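Appr-1-p processing domain protein (Thermus aquaticus Y51MC23, PDB 5M31) adopts the macro domain fold, a compact single-chain alpha/beta/alpha sandwich with a mixed, largely parallel sheet at its centre. Local coordinates at residues 17-22 with 120-125; 24-29 with 83-88; 30-35 with 54-59; 97-102 with 132-137; 111-116 with 147-152. One frame throughout, in Å; residues are numbered along the deposited sequence. Where two conformers were deposited one is given.

Contact 1 (17-22 with 120-125); sequences GNLLEA and SIALPP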
# COMPACT_ATOMS: atom_id res chain seq x y z
N GLY A 17 -11.49 3.13 -10.25
CA GLY A 17 -12.52 2.36 -9.58
C GLY A 17 -12.31 2.27 -8.09
O GLY A 17 -11.58 3.10 -7.49
N ASN A 18 -12.87 1.20 -7.49
CA ASN A 18 -12.81 1.02 -6.03
C ASN A 18 -11.68 0.05 -5.72
O ASN A 18 -11.80 -1.17 -5.99
CB ASN A 18 -14.09 0.42 -5.50
CG ASN A 18 -14.13 0.32 -3.96
OD1 ASN A 18 -13.11 0.37 -3.24
ND2 ASN A 18 -15.35 0.15 -3.45
N LEU A 19 -10.60 0.56 -5.18
CA LEU A 19 -9.44 -0.29 -4.86
C LEU A 19 -9.80 -1.52 -4.03
O LEU A 19 -9.21 -2.61 -4.21
CB LEU A 19 -8.42 0.54 -4.04
CG LEU A 19 -7.30 -0.19 -3.39
CD1 LEU A 19 -6.42 -0.84 -4.44
CD2 LEU A 19 -6.49 0.82 -2.53
N LEU A 20 -10.77 -1.35 -3.14
CA LEU A 20 -11.14 -2.38 -2.21
C LEU A 20 -11.79 -3.57 -2.91
O LEU A 20 -11.74 -4.64 -2.37
CB LEU A 20 -12.07 -1.85 -1.14
CG LEU A 20 -11.43 -0.84 -0.21
CD1 LEU A 20 -12.37 -0.52 0.93
CD2 LEU A 20 -10.12 -1.39 0.29
N GLU A 21 -12.24 -3.38 -4.15
CA GLU A 21 -12.85 -4.43 -4.95
C GLU A 21 -11.88 -5.15 -5.89
O GLU A 21 -12.30 -6.02 -6.66
CB GLU A 21 -13.97 -3.84 -5.78
CG GLU A 21 -15.15 -3.49 -4.94
CD GLU A 21 -16.22 -2.72 -5.69
OE1 GLU A 21 -16.15 -2.54 -6.94
OE2 GLU A 21 -17.14 -2.25 -5.00
N ALA A 22 -10.61 -4.74 -5.89
CA ALA A 22 -9.69 -5.28 -6.84
C ALA A 22 -9.60 -6.82 -6.58
O ALA A 22 -9.38 -7.21 -5.45
CB ALA A 22 -8.35 -4.65 -6.69
N SER A 120 -0.49 -11.08 -7.48
CA SER A 120 -1.30 -9.94 -7.93
C SER A 120 -1.52 -8.99 -6.77
O SER A 120 -1.67 -9.42 -5.63
CB SER A 120 -2.65 -10.40 -8.50
OG SER A 120 -3.34 -11.16 -7.54
N ILE A 121 -1.47 -7.69 -7.07
CA ILE A 121 -1.52 -6.66 -6.04
C ILE A 121 -2.13 -5.40 -6.64
O ILE A 121 -1.96 -5.12 -7.83
CB ILE A 121 -0.10 -6.37 -5.46
CG1 ILE A 121 -0.16 -5.49 -4.21
CG2 ILE A 121 0.83 -5.86 -6.53
CD1 ILE A 121 1.09 -5.61 -3.34
N ALA A 122 -2.86 -4.66 -5.81
CA ALA A 122 -3.44 -3.39 -6.20
C ALA A 122 -3.05 -2.32 -5.19
O ALA A 122 -3.03 -2.58 -4.00
CB ALA A 122 -4.97 -3.45 -6.28
N LEU A 123 -2.84 -1.13 -5.74
CA LEU A 123 -2.34 0.01 -5.01
C LEU A 123 -3.19 1.23 -5.29
O LEU A 123 -3.67 1.42 -6.41
CB LEU A 123 -0.99 0.43 -5.57
CG LEU A 123 0.33 -0.10 -5.48
CD1 LEU A 123 0.36 -1.39 -6.26
CD2 LEU A 123 1.27 0.98 -6.04
N PRO A 124 -3.33 2.12 -4.29
CA PRO A 124 -3.78 3.47 -4.56
C PRO A 124 -2.65 4.32 -5.13
O PRO A 124 -1.53 3.89 -5.17
CB PRO A 124 -4.18 3.97 -3.15
CG PRO A 124 -3.29 3.26 -2.23
CD PRO A 124 -2.87 1.97 -2.91
N PRO A 125 -2.92 5.61 -5.39
CA PRO A 125 -1.84 6.39 -6.03
C PRO A 125 -0.77 6.95 -5.04
O PRO A 125 -0.19 8.00 -5.30
CB PRO A 125 -2.60 7.49 -6.77
CG PRO A 125 -3.98 7.52 -6.19
CD PRO A 125 -4.25 6.19 -5.57
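The two methyls of Leu19 reach two residues at the end of strand 120-123 and just beyond it, Ala122 and Pro124. This is a loop-on-strand contact of the macro domain: a single turn of 3-10 helix, residues 19-21, is laid against one face of the central sheet in the connection between strands 11-15 and 26-31. With CG anti to the backbone N (chi1 168°), the isobutyl group reaches from the turn to the strand. CD1 settles 3.5 Å from Ala122 CB, while CD2 meets the Pro124 ring at CD, 3.8 Å away, and lies about as close to its CB and CG. Ala22, where the turn ends, brings a second methyl to the same spot, and its CB stands 3.6 Å from Ala122 CB. Ala122 is therefore touched by two side chains of the same short loop, and the small residues let the loop backbone come close to the sheet. No hydrogen bond joins the segments; the shape of the loop is held from within, Ala22 N bonding to Leu19 O and Glu21 N to Asn18 O. Tyr157 of strand 153-157 touches Leu19, Ala22 and Ala122, and Phe45 of helix 40-48 also packs on Leu19. A bound glycerol, probably from the crystallisation liquor, accepts a hydrogen bond from Leu19 N. The start of the turn is fixed by an Asx turn, in which Leu20 N donates to Asn18 OD1 over 2.9 Å from 41° above the carbonyl plane.

Contact 2 (24-29 with 83-88); sequences VEALVN and YIFNFP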
# COMPACT_ATOMS: atom_id res chain seq x y z
N VAL A 24 -7.60 -9.31 -6.38
CA VAL A 24 -6.18 -9.63 -6.33
C VAL A 24 -5.81 -10.26 -5.00
O VAL A 24 -6.61 -10.35 -4.13
CB VAL A 24 -5.34 -8.34 -6.54
CG1 VAL A 24 -5.61 -7.77 -7.92
CG2 VAL A 24 -5.67 -7.35 -5.45
N GLU A 25 -4.55 -10.69 -4.86
CA GLU A 25 -4.09 -11.37 -3.65
C GLU A 25 -3.76 -10.39 -2.55
O GLU A 25 -3.80 -10.77 -1.40
CB GLU A 25 -2.81 -12.19 -3.93
CG GLU A 25 -3.03 -13.40 -4.82
CD GLU A 25 -1.78 -14.24 -5.02
OE1 GLU A 25 -0.71 -13.89 -4.58
OE2 GLU A 25 -1.88 -15.30 -5.65
N ALA A 26 -3.36 -9.16 -2.91
CA ALA A 26 -2.83 -8.22 -1.92
C ALA A 26 -3.35 -6.83 -2.26
O ALA A 26 -3.33 -6.46 -3.41
CB ALA A 26 -1.31 -8.24 -1.89
N LEU A 27 -3.76 -6.09 -1.23
CA LEU A 27 -4.07 -4.67 -1.35
C LEU A 27 -3.06 -3.86 -0.57
O LEU A 27 -2.67 -4.22 0.55
CB LEU A 27 -5.44 -4.35 -0.80
CG LEU A 27 -6.64 -5.01 -1.49
CD1 LEU A 27 -7.92 -4.51 -0.82
CD2 LEU A 27 -6.67 -4.77 -2.99
N VAL A 28 -2.72 -2.73 -1.15
CA VAL A 28 -1.90 -1.71 -0.42
C VAL A 28 -2.79 -0.62 0.18
O VAL A 28 -3.61 -0.02 -0.52
CB VAL A 28 -0.87 -1.07 -1.37
CG1 VAL A 28 -0.08 0.00 -0.65
CG2 VAL A 28 0.05 -2.14 -1.94
N ASN A 29 -2.57 -0.38 1.46
CA ASN A 29 -3.22 0.67 2.25
C ASN A 29 -2.14 1.68 2.58
O ASN A 29 -1.06 1.30 3.00
CB ASN A 29 -3.68 0.04 3.54
CG ASN A 29 -4.38 0.99 4.44
OD1 ASN A 29 -4.93 1.96 3.99
ND2 ASN A 29 -4.50 0.62 5.69
N TYR A 83 -3.63 -10.57 1.69
CA TYR A 83 -2.70 -9.66 2.39
C TYR A 83 -3.14 -8.24 2.28
O TYR A 83 -3.57 -7.78 1.20
CB TYR A 83 -1.30 -9.76 1.81
CG TYR A 83 -0.69 -11.14 1.83
CD1 TYR A 83 -0.25 -11.71 3.00
CD2 TYR A 83 -0.60 -11.87 0.68
CE1 TYR A 83 0.33 -12.96 3.01
CE2 TYR A 83 -0.08 -13.15 0.68
CZ TYR A 83 0.40 -13.67 1.85
OH TYR A 83 0.96 -14.97 1.85
N ILE A 84 -2.98 -7.54 3.39
CA ILE A 84 -3.03 -6.06 3.43
C ILE A 84 -1.63 -5.53 3.68
O ILE A 84 -1.01 -5.95 4.64
CB ILE A 84 -3.96 -5.57 4.52
CG1 ILE A 84 -5.36 -6.21 4.44
CG2 ILE A 84 -4.08 -4.02 4.42
CD1 ILE A 84 -6.10 -5.91 3.18
N PHE A 85 -1.08 -4.76 2.71
CA PHE A 85 0.26 -4.21 2.79
C PHE A 85 0.10 -2.75 3.25
O PHE A 85 -0.34 -1.92 2.43
CB PHE A 85 0.93 -4.19 1.45
CG PHE A 85 1.56 -5.52 1.01
CD1 PHE A 85 0.97 -6.73 1.21
CD2 PHE A 85 2.68 -5.48 0.23
CE1 PHE A 85 1.58 -7.94 0.71
CE2 PHE A 85 3.28 -6.63 -0.27
CZ PHE A 85 2.74 -7.87 0.00
N ASN A 86 0.40 -2.50 4.51
CA ASN A 86 0.18 -1.20 5.14
C ASN A 86 1.47 -0.41 4.90
O ASN A 86 2.48 -0.69 5.51
CB ASN A 86 -0.19 -1.32 6.60
CG ASN A 86 -1.49 -2.06 6.84
OD1 ASN A 86 -2.60 -1.51 6.68
ND2 ASN A 86 -1.38 -3.40 7.15
N PHE A 87 1.38 0.49 3.92
CA PHE A 87 2.56 1.24 3.31
C PHE A 87 2.60 2.62 3.94
O PHE A 87 1.76 3.45 3.65
CB PHE A 87 2.26 1.31 1.79
CG PHE A 87 3.33 1.91 0.94
CD1 PHE A 87 3.69 3.23 1.05
CD2 PHE A 87 3.85 1.21 -0.11
CE1 PHE A 87 4.61 3.82 0.20
CE2 PHE A 87 4.74 1.79 -1.01
CZ PHE A 87 5.13 3.09 -0.84
N PRO A 88 3.59 2.89 4.78
CA PRO A 88 3.67 4.21 5.37
C PRO A 88 4.07 5.29 4.35
O PRO A 88 5.05 5.13 3.65
CB PRO A 88 4.76 4.04 6.47
CG PRO A 88 4.88 2.59 6.65
CD PRO A 88 4.60 1.99 5.35
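Tyr83 opens the pairing of two parallel strands by donating its N-H to Glu25 O (3.1 Å) and accepting at its carbonyl from Leu27 N, while its CB lies beside that of Ala26. Ile84 makes no backbone bond to this neighbour; its side chain leans over the sheet so that CD1 approaches Leu27 CB and CG2 approaches Asn29 CB. Phe85 then repeats the two-bond pattern, N to Leu27 O at 2.7 Å and O to Asn29 N, and its CE1 comes within 3.9 Å of Ala26 CB. At Asn86 the link passes to the side chains: Asn29 ND2 gives a nearly straight bond to Asn86 OD1 (3.0 Å), in the plane of that carbonyl, although the two amide planes are turned 72° apart. Asn86 ND2 is held by Asn52 OD1 and Phe71 O, so this buried amide is used at both ends. Phe87 carries the ladder on, its N on Asn29 O and its O taking Val31 N further along, with its CB 3.6 Å from Val28 CG1. The pair lies inside the sheet, between strands 120-123 and 71-74, with helix 99-116 against Phe85 and helix 40-48 against Leu27 and Asn29.

Contact 3 (30-35 with 54-59); sequences TVNTVG and QAYVKA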
# COMPACT_ATOMS: atom_id res chain seq x y z
N THR A 30 -2.41 2.95 2.39
CA THR A 30 -1.42 4.00 2.67
C THR A 30 -1.66 4.50 4.11
O THR A 30 -2.79 4.90 4.48
CB THR A 30 -1.49 5.13 1.63
OG1 THR A 30 -2.84 5.47 1.38
CG2 THR A 30 -0.80 4.72 0.34
N VAL A 31 -0.61 4.41 4.94
CA VAL A 31 -0.78 4.60 6.35
C VAL A 31 0.25 5.60 6.90
O VAL A 31 1.11 6.09 6.17
CB VAL A 31 -0.75 3.29 7.16
CG1 VAL A 31 -1.84 2.38 6.67
CG2 VAL A 31 0.63 2.63 7.07
N ASN A 32 0.09 5.91 8.14
CA ASN A 32 1.12 6.65 8.91
C ASN A 32 1.70 5.72 9.96
O ASN A 32 1.37 4.51 9.99
CB ASN A 32 0.50 7.87 9.57
CG ASN A 32 -0.66 7.50 10.51
OD1 ASN A 32 -0.46 6.97 11.59
ND2 ASN A 32 -1.88 7.71 10.03
N THR A 33 2.64 6.22 10.75
CA THR A 33 3.37 5.37 11.68
C THR A 33 2.91 5.53 13.10
O THR A 33 3.51 4.96 14.01
CB THR A 33 4.87 5.64 11.61
OG1 THR A 33 5.13 6.93 12.17
CG2 THR A 33 5.38 5.51 10.17
N VAL A 34 1.89 6.34 13.33
CA VAL A 34 1.39 6.60 14.69
C VAL A 34 0.09 5.88 15.10
O VAL A 34 -0.38 6.07 16.21
CB VAL A 34 1.35 8.13 14.99
CG1 VAL A 34 2.72 8.71 14.70
CG2 VAL A 34 0.28 8.85 14.19
N GLY A 35 -0.44 5.03 14.24
CA GLY A 35 -1.46 4.08 14.65
C GLY A 35 -2.86 4.59 14.47
O GLY A 35 -3.77 4.14 15.14
N GLN A 54 -6.59 -3.50 13.71
CA GLN A 54 -6.12 -3.81 15.07
C GLN A 54 -4.70 -4.30 15.06
O GLN A 54 -3.91 -3.93 15.91
CB GLN A 54 -7.03 -4.86 15.76
CG GLN A 54 -8.47 -4.38 16.09
CD GLN A 54 -8.57 -3.06 16.90
OE1 GLN A 54 -7.71 -2.72 17.72
NE2 GLN A 54 -9.67 -2.34 16.69
N ALA A 55 -4.35 -5.17 14.10
CA ALA A 55 -2.96 -5.63 13.99
C ALA A 55 -1.99 -4.49 13.74
O ALA A 55 -0.90 -4.43 14.36
CB ALA A 55 -2.83 -6.68 12.90
N TYR A 56 -2.41 -3.56 12.89
CA TYR A 56 -1.64 -2.35 12.58
C TYR A 56 -1.43 -1.48 13.81
O TYR A 56 -0.31 -0.98 14.07
CB TYR A 56 -2.32 -1.57 11.47
CG TYR A 56 -1.94 -0.12 11.38
CD1 TYR A 56 -0.80 0.31 10.68
CD2 TYR A 56 -2.75 0.82 11.95
CE1 TYR A 56 -0.46 1.67 10.60
CE2 TYR A 56 -2.43 2.14 11.89
CZ TYR A 56 -1.33 2.58 11.17
OH TYR A 56 -1.05 3.99 11.21
N VAL A 57 -2.47 -1.29 14.59
CA VAL A 57 -2.34 -0.51 15.81
C VAL A 57 -1.29 -1.14 16.73
O VAL A 57 -0.40 -0.42 17.26
CB VAL A 57 -3.66 -0.35 16.54
CG1 VAL A 57 -3.48 0.18 17.94
CG2 VAL A 57 -4.58 0.55 15.71
N LYS A 58 -1.38 -2.45 16.95
CA LYS A 58 -0.41 -3.13 17.77
C LYS A 58 1.02 -3.05 17.20
O LYS A 58 1.96 -2.79 17.98
CB LYS A 58 -0.82 -4.58 17.99
CG LYS A 58 -2.02 -4.70 18.92
CD LYS A 58 -2.53 -6.13 18.97
CE LYS A 58 -3.76 -6.26 19.87
NZ LYS A 58 -3.37 -6.34 21.31
N ALA A 59 1.17 -3.12 15.87
CA ALA A 59 2.50 -3.05 15.25
C ALA A 59 3.08 -1.64 15.46
O ALA A 59 4.29 -1.44 15.71
CB ALA A 59 2.44 -3.36 13.79
O HOH W 1 -2.95 5.21 8.76
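Tyr56 projects from helix 50-61 across to the loop that follows strand 26-31, and its ring and hydroxyl account for most of the contact. At CB, a chi1 of 159° swings the ring away from the backbone N and toward the loop. Halfway out, the ring passes between the Val31 side chain and the Gly35 backbone: CE1 lies 3.8 Å from Val31 CB, and CE2 lies 3.5 Å from Gly35 CA. The tip carries the polar chemistry. The hydroxyl donates to Asn32 O over 2.8 Å, an oxygen near the plane of the ring at its edge, yet OH itself sits well above the plane of that carbonyl. In return OH accepts a weak bond from Gly35 N (3.3 Å) and another weak one from a water that also takes the N-H of Asn32. One phenol thus ties together both ends of the bend from Asn32 to Gly35. The bend has its own brace, since Asn32 OD1 receives Val34 N in an Asx turn, and Asn32 ND2 bonds to Val36 O. Beside the ring, Val57 CG2 rests 3.7 Å from Gly35 O, where the glycine, at positive phi, brings bare backbone up to the helix. Helix 50-61 here spans from the loop to strand 71-74, whose Phe71 and Tyr73 touch Ala55, while Val31 and Thr33 on the loop side pack on strand 83-88.

Contact 4 (97-102 with 132-137); sequences SRMEYV and GLPWPE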
# COMPACT_ATOMS: atom_id res chain seq x y z
N SER A 97 1.92 13.43 2.76
CA SER A 97 2.76 12.33 2.25
C SER A 97 4.04 12.95 1.69
O SER A 97 4.02 14.08 1.19
CB SER A 97 2.04 11.55 1.15
OG SER A 97 0.91 10.84 1.65
N ARG A 98 5.14 12.23 1.75
CA ARG A 98 6.39 12.75 1.30
C ARG A 98 7.04 11.84 0.26
O ARG A 98 7.07 10.62 0.45
CB ARG A 98 7.31 12.75 2.50
CG ARG A 98 8.60 13.35 2.22
CD ARG A 98 8.89 14.33 3.32
NE ARG A 98 10.18 14.82 3.09
CZ ARG A 98 10.82 15.61 3.94
NH1 ARG A 98 10.21 16.07 5.02
NH2 ARG A 98 12.02 15.97 3.63
N MET A 99 7.62 12.45 -0.76
CA MET A 99 8.10 11.65 -1.92
C MET A 99 9.19 10.66 -1.49
O MET A 99 9.17 9.50 -1.89
CB MET A 99 8.60 12.57 -3.03
CG MET A 99 8.92 11.87 -4.35
SD MET A 99 7.45 11.17 -5.10
CE MET A 99 6.75 12.60 -5.90
N GLU A 100 10.07 11.10 -0.60
CA GLU A 100 11.15 10.21 -0.12
C GLU A 100 10.59 8.96 0.54
O GLU A 100 11.13 7.82 0.38
CB GLU A 100 12.07 10.97 0.86
CG GLU A 100 12.98 10.07 1.69
CD GLU A 100 13.81 10.85 2.69
OE1 GLU A 100 14.29 11.93 2.33
OE2 GLU A 100 14.02 10.35 3.81
N TYR A 101 9.50 9.10 1.26
CA TYR A 101 8.92 8.04 2.00
C TYR A 101 8.20 7.08 1.03
O TYR A 101 8.22 5.87 1.22
CB TYR A 101 7.94 8.58 3.02
CG TYR A 101 8.57 9.51 4.04
CD1 TYR A 101 9.96 9.64 4.17
CD2 TYR A 101 7.77 10.25 4.91
CE1 TYR A 101 10.50 10.48 5.16
CE2 TYR A 101 8.31 11.13 5.81
CZ TYR A 101 9.67 11.19 5.97
OH TYR A 101 10.17 12.07 6.92
N VAL A 102 7.63 7.62 -0.03
CA VAL A 102 7.01 6.77 -1.09
C VAL A 102 8.13 5.97 -1.80
O VAL A 102 7.98 4.76 -2.08
CB VAL A 102 6.20 7.65 -2.07
CG1 VAL A 102 5.75 6.84 -3.30
CG2 VAL A 102 5.00 8.20 -1.32
N GLY A 132 -2.12 16.40 -2.84
CA GLY A 132 -0.98 15.67 -2.34
C GLY A 132 0.22 15.69 -3.28
O GLY A 132 0.58 16.71 -3.82
N LEU A 133 0.93 14.57 -3.37
CA LEU A 133 2.12 14.51 -4.18
C LEU A 133 1.77 14.61 -5.66
O LEU A 133 0.68 14.27 -6.05
CB LEU A 133 2.85 13.18 -3.92
CG LEU A 133 3.42 13.02 -2.52
CD1 LEU A 133 3.90 11.61 -2.34
CD2 LEU A 133 4.59 13.97 -2.33
N PRO A 134 2.73 15.02 -6.50
CA PRO A 134 2.47 15.12 -7.94
C PRO A 134 2.40 13.75 -8.60
O PRO A 134 3.38 12.97 -8.55
CB PRO A 134 3.65 15.95 -8.47
CG PRO A 134 4.71 15.79 -7.44
CD PRO A 134 4.06 15.56 -6.14
N TRP A 135 1.25 13.44 -9.18
CA TRP A 135 1.01 12.11 -9.71
C TRP A 135 1.98 11.68 -10.82
O TRP A 135 2.48 10.56 -10.76
CB TRP A 135 -0.43 11.99 -10.17
CG TRP A 135 -0.81 10.75 -10.88
CD1 TRP A 135 -1.39 10.64 -12.10
CD2 TRP A 135 -0.65 9.40 -10.39
NE1 TRP A 135 -1.61 9.31 -12.42
CE2 TRP A 135 -1.19 8.53 -11.37
CE3 TRP A 135 -0.13 8.85 -9.22
CZ2 TRP A 135 -1.19 7.13 -11.22
CZ3 TRP A 135 -0.11 7.47 -9.08
CH2 TRP A 135 -0.66 6.63 -10.07
N PRO A 136 2.36 12.60 -11.73
CA PRO A 136 3.31 12.16 -12.77
C PRO A 136 4.60 11.55 -12.20
O PRO A 136 5.08 10.54 -12.69
CB PRO A 136 3.62 13.46 -13.53
CG PRO A 136 2.37 14.28 -13.41
CD PRO A 136 1.70 13.88 -12.10
N GLU A 137 5.12 12.17 -11.14
CA GLU A 137 6.36 11.73 -10.52
C GLU A 137 6.15 10.46 -9.74
O GLU A 137 6.99 9.55 -9.81
CB GLU A 137 6.90 12.83 -9.61
CG GLU A 137 7.38 14.08 -10.35
CD GLU A 137 8.72 13.90 -11.08
OE1 GLU A 137 9.42 12.85 -10.90
OE2 GLU A 137 9.11 14.83 -11.84
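Leu133 pushes its isobutyl group against the first turn of helix 99-116 and has more surface buried by the contact than any other residue. Its branches divide the work. CD1 slides past Val102, 3.7 Å from CG2, and also touches Ser97 CB, whereas CD2 lies against the backbone where the helix begins, 3.6 Å from Ser97 O and 3.7 Å from Met99 N. The leucine thus packs against the start of the helix, with no hydrogen bond between the segments. Met99, the second large contributor, approaches in the other direction. Its chain bends at both chi2 (65°) and chi3 (81°), bringing the terminal CE to Glu137 CB at 3.7 Å and to Pro134 CD at 4.0 Å, the methyl meeting the ring at that carbon. The methyl therefore spans the N-cap residue and the first turn of the second helix. Ser97, the third, gives CB to the leucine, while its OG is occupied elsewhere by Thr89 OG1. The carboxylate of Glu137 likewise turns to another partner, a salt bridge to Arg141 on its own helix. Together these side chains join the N-terminal ends of helices 99-116 and 135-146 near the surface. Val138 of the latter extends the apolar patch by touching both Met99 and Leu133, and Trp135 packs on Pro125 in the loop just after strand 120-123.

Contact 5 (111-116 with 147-152); sequences CRIQEL and EALEGV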
# COMPACT_ATOMS: atom_id res chain seq x y z
N CYS A 111 10.24 -5.87 -2.08
CA CYS A 111 10.72 -6.87 -1.10
C CYS A 111 9.60 -7.77 -0.58
O CYS A 111 9.75 -9.00 -0.56
CB CYS A 111 11.38 -6.19 0.08
SG CYS A 111 12.88 -5.34 -0.41
N ARG A 112 8.48 -7.19 -0.15
CA ARG A 112 7.42 -7.98 0.49
C ARG A 112 6.69 -8.83 -0.54
O ARG A 112 6.29 -9.95 -0.23
CB ARG A 112 6.38 -7.11 1.17
CG ARG A 112 6.76 -6.53 2.53
CD ARG A 112 7.79 -7.26 3.34
NE ARG A 112 7.28 -8.44 4.04
CZ ARG A 112 6.58 -8.41 5.18
NH1 ARG A 112 6.45 -7.28 5.83
NH2 ARG A 112 6.04 -9.53 5.68
N ILE A 113 6.49 -8.29 -1.73
CA ILE A 113 5.86 -9.06 -2.84
C ILE A 113 6.69 -10.31 -3.09
O ILE A 113 6.14 -11.47 -3.16
CB ILE A 113 5.74 -8.16 -4.10
CG1 ILE A 113 4.65 -7.10 -3.86
CG2 ILE A 113 5.50 -9.02 -5.34
CD1 ILE A 113 4.63 -6.07 -4.96
N GLN A 114 8.00 -10.14 -3.18
CA GLN A 114 8.90 -11.27 -3.45
C GLN A 114 8.95 -12.24 -2.32
O GLN A 114 8.84 -13.48 -2.59
CB GLN A 114 10.25 -10.72 -3.95
CG GLN A 114 9.97 -10.08 -5.31
CD GLN A 114 11.15 -9.71 -6.15
OE1 GLN A 114 12.21 -9.34 -5.65
NE2 GLN A 114 10.95 -9.80 -7.51
N GLU A 115 9.06 -11.77 -1.09
CA GLU A 115 9.11 -12.62 0.14
C GLU A 115 7.90 -13.53 0.22
O GLU A 115 8.04 -14.73 0.52
CB GLU A 115 9.15 -11.78 1.43
CG GLU A 115 10.49 -11.13 1.74
CD GLU A 115 10.46 -10.06 2.80
OE1 GLU A 115 9.37 -9.69 3.33
OE2 GLU A 115 11.51 -9.41 3.00
N LEU A 116 6.74 -12.95 -0.08
CA LEU A 116 5.47 -13.61 0.11
C LEU A 116 4.99 -14.29 -1.17
O LEU A 116 3.95 -14.96 -1.14
CB LEU A 116 4.42 -12.63 0.62
CG LEU A 116 4.69 -12.12 2.03
CD1 LEU A 116 3.85 -10.91 2.36
CD2 LEU A 116 4.46 -13.25 3.04
N GLU A 147 7.74 -2.50 -12.55
CA GLU A 147 7.85 -3.22 -13.83
C GLU A 147 9.03 -4.22 -13.79
O GLU A 147 9.12 -5.11 -14.66
CB GLU A 147 7.96 -2.22 -14.99
CG GLU A 147 6.63 -1.51 -15.27
CD GLU A 147 6.74 -0.40 -16.31
OE1 GLU A 147 7.86 -0.16 -16.82
OE2 GLU A 147 5.70 0.25 -16.60
N ALA A 148 9.85 -4.15 -12.73
CA ALA A 148 10.90 -5.16 -12.48
C ALA A 148 10.40 -6.33 -11.58
O ALA A 148 11.20 -6.93 -10.84
CB ALA A 148 12.11 -4.49 -11.85
N LEU A 149 9.11 -6.64 -11.67
CA LEU A 149 8.52 -7.79 -10.99
C LEU A 149 8.04 -8.79 -12.02
O LEU A 149 6.97 -8.60 -12.67
CB LEU A 149 7.31 -7.37 -10.16
CG LEU A 149 7.58 -6.49 -8.94
CD1 LEU A 149 6.25 -6.21 -8.30
CD2 LEU A 149 8.50 -7.21 -7.96
N GLU A 150 8.71 -9.92 -12.05
CA GLU A 150 8.38 -11.01 -12.96
C GLU A 150 7.16 -11.76 -12.44
O GLU A 150 7.17 -12.21 -11.30
CB GLU A 150 9.56 -12.00 -13.04
CG GLU A 150 9.26 -13.29 -13.83
CD GLU A 150 8.65 -14.44 -12.99
OE1 GLU A 150 8.95 -14.55 -11.77
OE2 GLU A 150 7.87 -15.26 -13.56
N GLY A 151 6.14 -11.89 -13.26
CA GLY A 151 5.00 -12.74 -12.94
C GLY A 151 3.93 -12.11 -12.05
O GLY A 151 3.00 -12.79 -11.62
N VAL A 152 4.07 -10.82 -11.77
CA VAL A 152 3.14 -10.16 -10.87
C VAL A 152 2.25 -9.19 -11.61
O VAL A 152 2.76 -8.33 -12.35
CB VAL A 152 3.89 -9.37 -9.77
CG1 VAL A 152 2.89 -8.76 -8.81
CG2 VAL A 152 4.86 -10.29 -9.04
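The carboxamide of Gln114 is the flat group at this junction, and Leu149 CD2 lies above its plane on the amide nitrogen's side, 3.6 Å from NE2 and 4.1 Å from CD. The amide is used here as a surface: Ala148 O is 4.4 Å from NE2, too distant for a hydrogen bond, and none crosses between the segments. Gln114 gets to this position with its chain extended beyond CG, reaching out from the helix toward the turn. The other methyl of Leu149 turns to Ile113, where CD1 meets CD1 at 3.7 Å with the two side chains crossing at about a right angle. Leu149 therefore straddles neighbouring residues of the helix, giving one methyl to the amide and one to the isoleucine. Ile113 has a second partner in Val152, whose CG2 lies 4.0 Å from its CG2. Leu149 and Val152, both facing the helix, are the first and last residues of a type II beta turn, with Gly151 at its third position and a positive phi of 84°. Gly151 O also accepts a bond from Arg119, and Val152 pairs through its backbone with Met11. On the sheet side, Phe85 touches Ile113. Such a turn, leading from helix 135-146 into strand 153-157 and packed on helix 99-116, belongs to the alpha/beta/alpha macro domain, where helix 99-116 covers one face of the sheet.

Contacts 1 and 2 form the buried middle, sharing neighbouring strands of the sheet: Ala122 O meets Val28 N at 2.9 Å, so the strand used by contact 1 is paired with strand 26-31 of contact 2. Contact 3 carries on along strand 26-31 from contact 2 and lies across the chain's centre from contact 1. Contacts 4 and 5 take different ends of helix 99-116, their centres about 22 Å apart; 4 is a surface contact, 5 largely buried. Chemistry follows position: backbone hydrogen bonds dominate contact 2, a hydroxyl and a water serve the loop of contact 3, and contacts 1, 4 and 5, without hydrogen bonds between their segments, rest mainly on apolar groups, the Gln114 amide joining in contact 5.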